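Local coordinates for protein fervidolysin (Fervidobacterium pennivorans, PDB 1R6V) that degrades keratin into peptides as a subtilisin-like serine protease, allowing its bacterium to grow on native feathers, at residues I62-I67 / S274-E279; V36-N39 / E43-K46; V55-P60 / V249-I254. The protein carries 1 engineered substitution. All blocks are in the same frame, centred on the assembly; numbering follows the deposited sequence.

Interaction 1 of 3, residues I62-I67 / S274-E279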
loop_
_atom_site.group_PDB
_atom_site.type_symbol
_atom_site.label_atom_id
_atom_site.label_comp_id
_atom_site.label_asym_id
_atom_site.label_seq_id
_atom_site.Cartn_x
_atom_site.Cartn_y
_atom_site.Cartn_z
ATOM N N ILE A 62 7.858 9.173 -9.321
ATOM C CA ILE A 62 7.334 9.136 -7.949
ATOM C C ILE A 62 8.466 9.351 -6.927
ATOM O O ILE A 62 8.347 9.004 -5.747
ATOM C CB ILE A 62 6.577 7.807 -7.606
ATOM C CG1 ILE A 62 7.504 6.601 -7.761
ATOM C CG2 ILE A 62 5.321 7.677 -8.482
ATOM C CD1 ILE A 62 6.868 5.274 -7.269
ATOM N N LYS A 63 9.564 9.941 -7.395
ATOM C CA LYS A 63 10.708 10.240 -6.532
ATOM C C LYS A 63 11.151 9.086 -5.632
ATOM O O LYS A 63 11.197 9.214 -4.402
ATOM C CB LYS A 63 10.402 11.477 -5.682
ATOM C CG LYS A 63 10.338 12.784 -6.472
ATOM C CD LYS A 63 9.872 13.911 -5.556
ATOM C CE LYS A 63 10.105 15.289 -6.156
ATOM N NZ LYS A 63 11.562 15.549 -6.370
ATOM N N VAL A 64 11.506 7.974 -6.267
ATOM C CA VAL A 64 11.961 6.785 -5.565
ATOM C C VAL A 64 13.242 6.278 -6.176
ATOM O O VAL A 64 13.431 6.342 -7.386
ATOM C CB VAL A 64 10.920 5.634 -5.640
ATOM C CG1 VAL A 64 11.558 4.313 -5.195
ATOM C CG2 VAL A 64 9.735 5.949 -4.743
ATOM N N VAL A 65 14.142 5.820 -5.316
ATOM C CA VAL A 65 15.394 5.220 -5.750
ATOM C C VAL A 65 15.470 3.922 -4.952
ATOM O O VAL A 65 15.233 3.937 -3.743
ATOM C CB VAL A 65 16.636 6.052 -5.351
ATOM C CG1 VAL A 65 17.902 5.261 -5.679
ATOM C CG2 VAL A 65 16.655 7.387 -6.081
ATOM N N SER A 66 15.776 2.807 -5.608
ATOM C CA SER A 66 15.913 1.537 -4.900
ATOM C C SER A 66 17.421 1.321 -4.770
ATOM O O SER A 66 18.162 1.509 -5.734
ATOM C CB SER A 66 15.267 0.395 -5.695
ATOM O OG SER A 66 15.937 0.203 -6.924
ATOM N N ILE A 67 17.863 0.943 -3.573
ATOM C CA ILE A 67 19.286 0.746 -3.288
ATOM C C ILE A 67 19.604 -0.663 -2.822
ATOM O O ILE A 67 19.044 -1.138 -1.839
ATOM C CB ILE A 67 19.754 1.716 -2.179
ATOM C CG1 ILE A 67 19.447 3.156 -2.590
ATOM C CG2 ILE A 67 21.254 1.502 -1.878
ATOM C CD1 ILE A 67 19.751 4.185 -1.506
ATOM N N SER A 274 3.078 -0.316 1.802
ATOM C CA SER A 274 4.234 0.275 1.130
ATOM C C SER A 274 3.948 1.698 0.709
ATOM O O SER A 274 2.952 1.956 0.029
ATOM C CB SER A 274 4.584 -0.569 -0.106
ATOM O OG SER A 274 5.466 0.099 -0.996
ATOM N N TYR A 275 4.804 2.630 1.115
ATOM C CA TYR A 275 4.593 4.011 0.697
ATOM C C TYR A 275 4.886 4.149 -0.779
ATOM O O TYR A 275 4.294 4.984 -1.482
ATOM C CB TYR A 275 5.472 4.962 1.491
ATOM C CG TYR A 275 4.915 5.214 2.870
ATOM C CD1 TYR A 275 5.200 4.354 3.924
ATOM C CD2 TYR A 275 4.082 6.310 3.113
ATOM C CE1 TYR A 275 4.676 4.580 5.194
ATOM C CE2 TYR A 275 3.551 6.542 4.382
ATOM C CZ TYR A 275 3.862 5.671 5.412
ATOM O OH TYR A 275 3.390 5.919 6.678
ATOM N N THR A 276 5.826 3.342 -1.256
ATOM C CA THR A 276 6.175 3.355 -2.665
ATOM C C THR A 276 5.015 2.866 -3.518
ATOM O O THR A 276 4.670 3.487 -4.530
ATOM C CB THR A 276 7.401 2.464 -2.931
ATOM O OG1 THR A 276 8.522 3.028 -2.256
ATOM C CG2 THR A 276 7.724 2.390 -4.443
ATOM N N MET A 277 4.401 1.755 -3.116
ATOM C CA MET A 277 3.281 1.236 -3.895
ATOM C C MET A 277 2.081 2.190 -3.854
ATOM O O MET A 277 1.341 2.308 -4.838
ATOM C CB MET A 277 2.863 -0.150 -3.396
ATOM C CG MET A 277 1.974 -0.903 -4.408
ATOM S SD MET A 277 2.773 -1.267 -6.042
ATOM C CE MET A 277 4.277 -2.330 -5.383
ATOM N N LYS A 278 1.902 2.865 -2.720
ATOM C CA LYS A 278 0.810 3.830 -2.538
ATOM C C LYS A 278 1.035 4.923 -3.574
ATOM O O LYS A 278 0.128 5.323 -4.309
ATOM C CB LYS A 278 0.876 4.443 -1.128
ATOM C CG LYS A 278 -0.193 5.502 -0.799
ATOM C CD LYS A 278 -1.505 4.849 -0.433
ATOM C CE LYS A 278 -2.468 5.827 0.238
ATOM N NZ LYS A 278 -2.980 6.896 -0.681
ATOM N N GLU A 279 2.277 5.390 -3.634
ATOM C CA GLU A 279 2.624 6.449 -4.584
ATOM C C GLU A 279 2.391 6.033 -6.028
ATOM O O GLU A 279 1.928 6.820 -6.852
ATOM C CB GLU A 279 4.092 6.862 -4.431
ATOM C CG GLU A 279 4.394 7.751 -3.268
ATOM C CD GLU A 279 3.667 9.089 -3.343
ATOM O OE1 GLU A 279 3.933 9.902 -4.250
ATOM O OE2 GLU A 279 2.828 9.324 -2.477
#

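Interaction 2 of 3, residues V36-N39 / E43-K46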
loop_
_atom_site.group_PDB
_atom_site.type_symbol
_atom_site.label_atom_id
_atom_site.label_comp_id
_atom_site.label_asym_id
_atom_site.label_seq_id
_atom_site.Cartn_x
_atom_site.Cartn_y
_atom_site.Cartn_z
ATOM N N VAL A 36 13.941 4.163 -1.304
ATOM C CA VAL A 36 14.010 5.493 -0.721
ATOM C C VAL A 36 13.142 6.496 -1.460
ATOM O O VAL A 36 13.351 6.751 -2.643
ATOM C CB VAL A 36 15.480 6.016 -0.704
ATOM C CG1 VAL A 36 15.545 7.406 -0.064
ATOM C CG2 VAL A 36 16.375 5.021 0.085
ATOM N N GLY A 37 12.149 7.031 -0.751
ATOM C CA GLY A 37 11.272 8.043 -1.304
ATOM C C GLY A 37 11.938 9.334 -0.892
ATOM O O GLY A 37 12.190 9.556 0.293
ATOM N N TYR A 38 12.224 10.198 -1.854
ATOM C CA TYR A 38 12.922 11.431 -1.551
ATOM C C TYR A 38 12.181 12.644 -2.061
ATOM O O TYR A 38 11.203 12.538 -2.800
ATOM C CB TYR A 38 14.299 11.389 -2.233
ATOM C CG TYR A 38 14.231 11.293 -3.755
ATOM C CD1 TYR A 38 14.114 12.438 -4.545
ATOM C CD2 TYR A 38 14.278 10.058 -4.410
ATOM C CE1 TYR A 38 14.049 12.360 -5.946
ATOM C CE2 TYR A 38 14.210 9.969 -5.824
ATOM C CZ TYR A 38 14.095 11.131 -6.582
ATOM O OH TYR A 38 14.028 11.063 -7.966
ATOM N N ASN A 39 12.653 13.805 -1.634
ATOM C CA ASN A 39 12.132 15.047 -2.156
ATOM C C ASN A 39 13.347 15.581 -2.908
ATOM O O ASN A 39 13.245 15.935 -4.071
ATOM C CB ASN A 39 11.703 16.002 -1.048
ATOM C CG ASN A 39 10.339 15.649 -0.480
ATOM O OD1 ASN A 39 9.421 15.279 -1.219
ATOM N ND2 ASN A 39 10.198 15.768 0.831
ATOM N N GLU A 43 20.066 14.169 -1.633
ATOM C CA GLU A 43 20.152 13.625 -0.286
ATOM C C GLU A 43 20.242 12.112 -0.299
ATOM O O GLU A 43 20.762 11.506 0.637
ATOM C CB GLU A 43 18.944 14.046 0.560
ATOM C CG GLU A 43 19.017 15.464 1.097
ATOM C CD GLU A 43 20.124 15.648 2.132
ATOM O OE1 GLU A 43 20.003 15.137 3.271
ATOM O OE2 GLU A 43 21.129 16.308 1.803
ATOM N N VAL A 44 19.709 11.495 -1.347
ATOM C CA VAL A 44 19.752 10.044 -1.448
ATOM C C VAL A 44 21.212 9.602 -1.496
ATOM O O VAL A 44 21.563 8.535 -0.998
ATOM C CB VAL A 44 19.009 9.546 -2.717
ATOM C CG1 VAL A 44 19.091 8.031 -2.820
ATOM C CG2 VAL A 44 17.538 9.979 -2.655
ATOM N N ASP A 45 22.070 10.436 -2.072
ATOM C CA ASP A 45 23.473 10.075 -2.163
ATOM C C ASP A 45 24.120 9.936 -0.783
ATOM O O ASP A 45 25.097 9.208 -0.637
ATOM C CB ASP A 45 24.229 11.087 -3.026
ATOM C CG ASP A 45 23.744 11.094 -4.475
ATOM O OD1 ASP A 45 23.299 10.030 -4.964
ATOM O OD2 ASP A 45 23.824 12.160 -5.124
ATOM N N LYS A 46 23.571 10.621 0.223
ATOM C CA LYS A 46 24.094 10.519 1.582
ATOM C C LYS A 46 23.769 9.128 2.136
ATOM O O LYS A 46 24.538 8.570 2.913
ATOM C CB LYS A 46 23.488 11.595 2.482
ATOM C CG LYS A 46 23.935 13.005 2.136
ATOM C CD LYS A 46 23.294 14.015 3.069
ATOM C CE LYS A 46 23.808 15.432 2.812
ATOM N NZ LYS A 46 23.139 16.405 3.719
#

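Interaction 3 of 3, residues V55-P60 / V249-I254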
loop_
_atom_site.group_PDB
_atom_site.type_symbol
_atom_site.label_atom_id
_atom_site.label_comp_id
_atom_site.label_asym_id
_atom_site.label_seq_id
_atom_site.Cartn_x
_atom_site.Cartn_y
_atom_site.Cartn_z
ATOM N N VAL A 55 22.699 1.939 -6.405
ATOM C CA VAL A 55 21.387 2.296 -6.934
ATOM C C VAL A 55 21.093 1.334 -8.080
ATOM O O VAL A 55 21.905 1.204 -8.993
ATOM C CB VAL A 55 21.390 3.738 -7.486
ATOM C CG1 VAL A 55 20.084 4.027 -8.215
ATOM C CG2 VAL A 55 21.590 4.726 -6.347
ATOM N N VAL A 56 19.947 0.652 -8.030
ATOM C CA VAL A 56 19.585 -0.284 -9.086
ATOM C C VAL A 56 18.356 0.149 -9.875
ATOM O O VAL A 56 18.101 -0.378 -10.956
ATOM C CB VAL A 56 19.329 -1.700 -8.526
ATOM C CG1 VAL A 56 20.640 -2.309 -8.033
ATOM C CG2 VAL A 56 18.328 -1.629 -7.390
ATOM N N LEU A 57 17.598 1.101 -9.340
ATOM C CA LEU A 57 16.408 1.588 -10.026
ATOM C C LEU A 57 16.146 3.016 -9.614
ATOM O O LEU A 57 16.232 3.357 -8.431
ATOM C CB LEU A 57 15.180 0.740 -9.661
ATOM C CG LEU A 57 13.845 1.093 -10.325
ATOM C CD1 LEU A 57 13.904 0.865 -11.830
ATOM C CD2 LEU A 57 12.769 0.216 -9.712
ATOM N N GLU A 58 15.856 3.853 -10.601
ATOM C CA GLU A 58 15.514 5.242 -10.359
ATOM C C GLU A 58 14.134 5.436 -10.966
ATOM O O GLU A 58 13.911 5.103 -12.131
ATOM C CB GLU A 58 16.496 6.181 -11.047
ATOM C CG GLU A 58 17.895 6.104 -10.485
ATOM C CD GLU A 58 18.390 7.431 -9.927
ATOM O OE1 GLU A 58 19.614 7.662 -9.989
ATOM O OE2 GLU A 58 17.576 8.243 -9.427
ATOM N N LEU A 59 13.210 5.968 -10.169
ATOM C CA LEU A 59 11.841 6.208 -10.620
ATOM C C LEU A 59 11.500 7.647 -10.300
ATOM O O LEU A 59 10.776 7.928 -9.359
ATOM C CB LEU A 59 10.878 5.279 -9.879
ATOM C CG LEU A 59 11.019 3.815 -10.275
ATOM C CD1 LEU A 59 10.123 2.974 -9.381
ATOM C CD2 LEU A 59 10.636 3.647 -11.755
ATOM N N PRO A 60 12.023 8.589 -11.089
ATOM C CA PRO A 60 11.740 9.998 -10.818
ATOM C C PRO A 60 10.282 10.420 -10.816
ATOM O O PRO A 60 9.931 11.372 -10.114
ATOM C CB PRO A 60 12.609 10.734 -11.853
ATOM C CG PRO A 60 12.747 9.760 -12.968
ATOM C CD PRO A 60 12.867 8.413 -12.286
ATOM N N VAL A 249 7.598 -3.310 -9.437
ATOM C CA VAL A 249 6.168 -3.223 -9.745
ATOM C C VAL A 249 5.826 -1.733 -9.955
ATOM O O VAL A 249 5.124 -1.378 -10.905
ATOM C CB VAL A 249 5.291 -3.797 -8.608
ATOM C CG1 VAL A 249 3.811 -3.459 -8.875
ATOM C CG2 VAL A 249 5.465 -5.333 -8.549
ATOM N N ALA A 250 6.319 -0.866 -9.071
ATOM C CA ALA A 250 6.078 0.566 -9.232
ATOM C C ALA A 250 6.589 1.021 -10.611
ATOM O O ALA A 250 5.921 1.789 -11.316
ATOM C CB ALA A 250 6.769 1.367 -8.095
ATOM N N ALA A 251 7.774 0.555 -11.000
ATOM C CA ALA A 251 8.319 0.909 -12.315
ATOM C C ALA A 251 7.376 0.444 -13.419
ATOM O O ALA A 251 7.157 1.161 -14.387
ATOM C CB ALA A 251 9.686 0.262 -12.519
ATOM N N GLY A 252 6.840 -0.771 -13.284
ATOM C CA GLY A 252 5.917 -1.287 -14.291
ATOM C C GLY A 252 4.605 -0.512 -14.350
ATOM O O GLY A 252 4.048 -0.297 -15.433
ATOM N N ILE A 253 4.106 -0.095 -13.188
ATOM C CA ILE A 253 2.853 0.668 -13.123
ATOM C C ILE A 253 3.070 2.044 -13.727
ATOM O O ILE A 253 2.231 2.550 -14.476
ATOM C CB ILE A 253 2.363 0.809 -11.667
ATOM C CG1 ILE A 253 1.763 -0.528 -11.211
ATOM C CG2 ILE A 253 1.322 1.941 -11.534
ATOM C CD1 ILE A 253 1.476 -0.583 -9.706
ATOM N N ILE A 254 4.215 2.635 -13.417
ATOM C CA ILE A 254 4.532 3.950 -13.981
ATOM C C ILE A 254 4.682 3.839 -15.510
ATOM O O ILE A 254 4.184 4.678 -16.270
ATOM C CB ILE A 254 5.839 4.524 -13.372
ATOM C CG1 ILE A 254 5.563 5.240 -12.038
ATOM C CG2 ILE A 254 6.409 5.599 -14.318
ATOM C CD1 ILE A 254 4.799 4.459 -10.984
#

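Interaction 1 of 3, residues I62-I67 / S274-E279
The interface between the propeptide and the subtilisin-like catalytic domain passes through this contact, where Ile62, just ahead of strand 64-68, and Val64, its first residue, lie against Thr276 and Glu279 near the N-terminal end of helix 275-286. Ile62 reaches furthest onto the helix. Its CG1 is wedged between its own backbone N and carbonyl carbon (chi1 60°), and from there the extended branch carries CD1 over the helix backbone, 3.9 Å from Thr276 O and 4.1 Å from Thr276 CG2, the two side chains crossing at about a right angle. The other branch, CG2, sits 3.9 Å from Glu279 O, while Ile62 CB and Glu279 CB are 4.1 Å apart, so the glutamate packs through its CB, ahead of the bend in its chain at chi2. Val64 presents a single methyl: CG2 is 4.0 Å from Thr276 OG1 and 4.1 Å from Thr276 CG2. The Thr276 methyl is thereby shared by Ile62 and Val64, whereas its hydroxyl is hydrogen-bonded to Glu93 OE1 and Tyr91 OH, which come from the propeptide sheet and its edge strand 89-93. The helix start is closed by Ser274, the N-cap, whose OG accepts from Met277 N at 2.9 Å in a nearly straight bond (167°). Glu93 also takes the Tyr275 N-H, so a propeptide carboxylate sits at the N-terminal end of a catalytic-domain helix, where the helix dipole would probably stabilise its negative charge. Lys63 and Val64 together face Leu59 in a G1 beta bulge where the strand begins. The arrangement is characteristic of subtilisin-family precursors, in which the prodomain sheet packs on two surface helices of the protease.

Interaction 2 of 3, residues V36-N39 / E43-K46
Strand 33-38 turns directly into helix 41-51, and the closest CA atoms across the two segments, those of Tyr38 and Val44, are 7.0 Å apart. Val44 carries the contact from the helix side through one methyl, CG2: with CG1 anti to the backbone N (chi1 179°), CG2 falls anti to the carbonyl carbon, beside the N. That methyl lies 3.6 Å from Tyr38 CB and 3.7 Å from Tyr38 CD2, meeting the root of the tyrosine and the near part of its ring obliquely. Val36, two residues earlier on the same side of the strand, adds a lighter touch: its CG1 comes to 4.2 Å from Val44 CG2, with the two valines sliding past each other in opposite directions. Gly37, between Val36 and Tyr38, pairs through its backbone with strand 89-93. Val44 also rests on Val65 and Ile67 of the neighbouring strand 64-68, so it is covered by more than one strand of the sheet. On the helix itself, Lys46 NZ donates to the syn lone pair of Glu43 OE2 at 2.8 Å, a salt bridge directed away from this apolar patch, while the Glu43 side chain also touches Ile89. A helix laid back over the strand that precedes it, with a valine packed on the valine and tyrosine of the strand, is the first beta-alpha unit of the beta-alpha-beta-beta-alpha-beta, ferredoxin-like fold found in subtilisin propeptides.

Interaction 3 of 3, residues V55-P60 / V249-I254
This is an apolar strand-on-helix contact between domains: edge strand 54-59 of the propeptide sheet lies against helix 246-258 of the catalytic domain. The short strand and helix segments run in broadly the same direction, 39° apart, with their axes approaching to 9.4 Å. That spacing is bridged largely by leucine on one side and alanine on the other. Leu59 does most of the work, setting its two methyls on neighbouring helix residues. CD2 meets Ala251 CB at 3.6 Å, and CD1 turns toward Ala250, 3.9 Å from Ala250 CB and 3.7 Å from Ala251 N, so the leucine fork rests on the helix backbone as well as on its methyls. A chi1 of -70° puts Leu59 CG beside its own backbone N, and the extended chi2 of 174° then projects the fork onto the helix. Leu57, two residues back on the same side of the strand, supplies one further touch, its CD2 lying 4.2 Å from Ala251 CB. Cutting Leu59 back to an alanine removes both of these methyls and would probably uncover much of Ala251 on the strand side, opening a gap between strand and helix. Ala250 is packed in turn against Ala280 of helix 275-286, which ties this helix to its neighbour in the catalytic domain. With methyl groups making the side-chain contacts and no polar bond joining the two segments, the fit here depends on shape and the burial of apolar surface, and the small alanines are consistent with this close approach of strand and helix.

All three contacts meet on the four-stranded antiparallel propeptide sheet, whose strands 33-38, 64-68 and 54-59 they use. Interaction 2 comes first along the chain and joins the sheet to the propeptide's own helix 41-51, whereas interactions 1 and 3, which interleave in sequence, join it to helices 275-286 and 246-258 of the catalytic domain. The centres of interactions 1 and 3 are about 8 Å apart, those of 1 and 2 about 11 Å, and those of 2 and 3 about 14 Å. The sheet is thus sandwiched between its own helix and the protease, consistent with a propeptide still docked on the catalytic domain, at some distance from the annotated active-site and calcium residues.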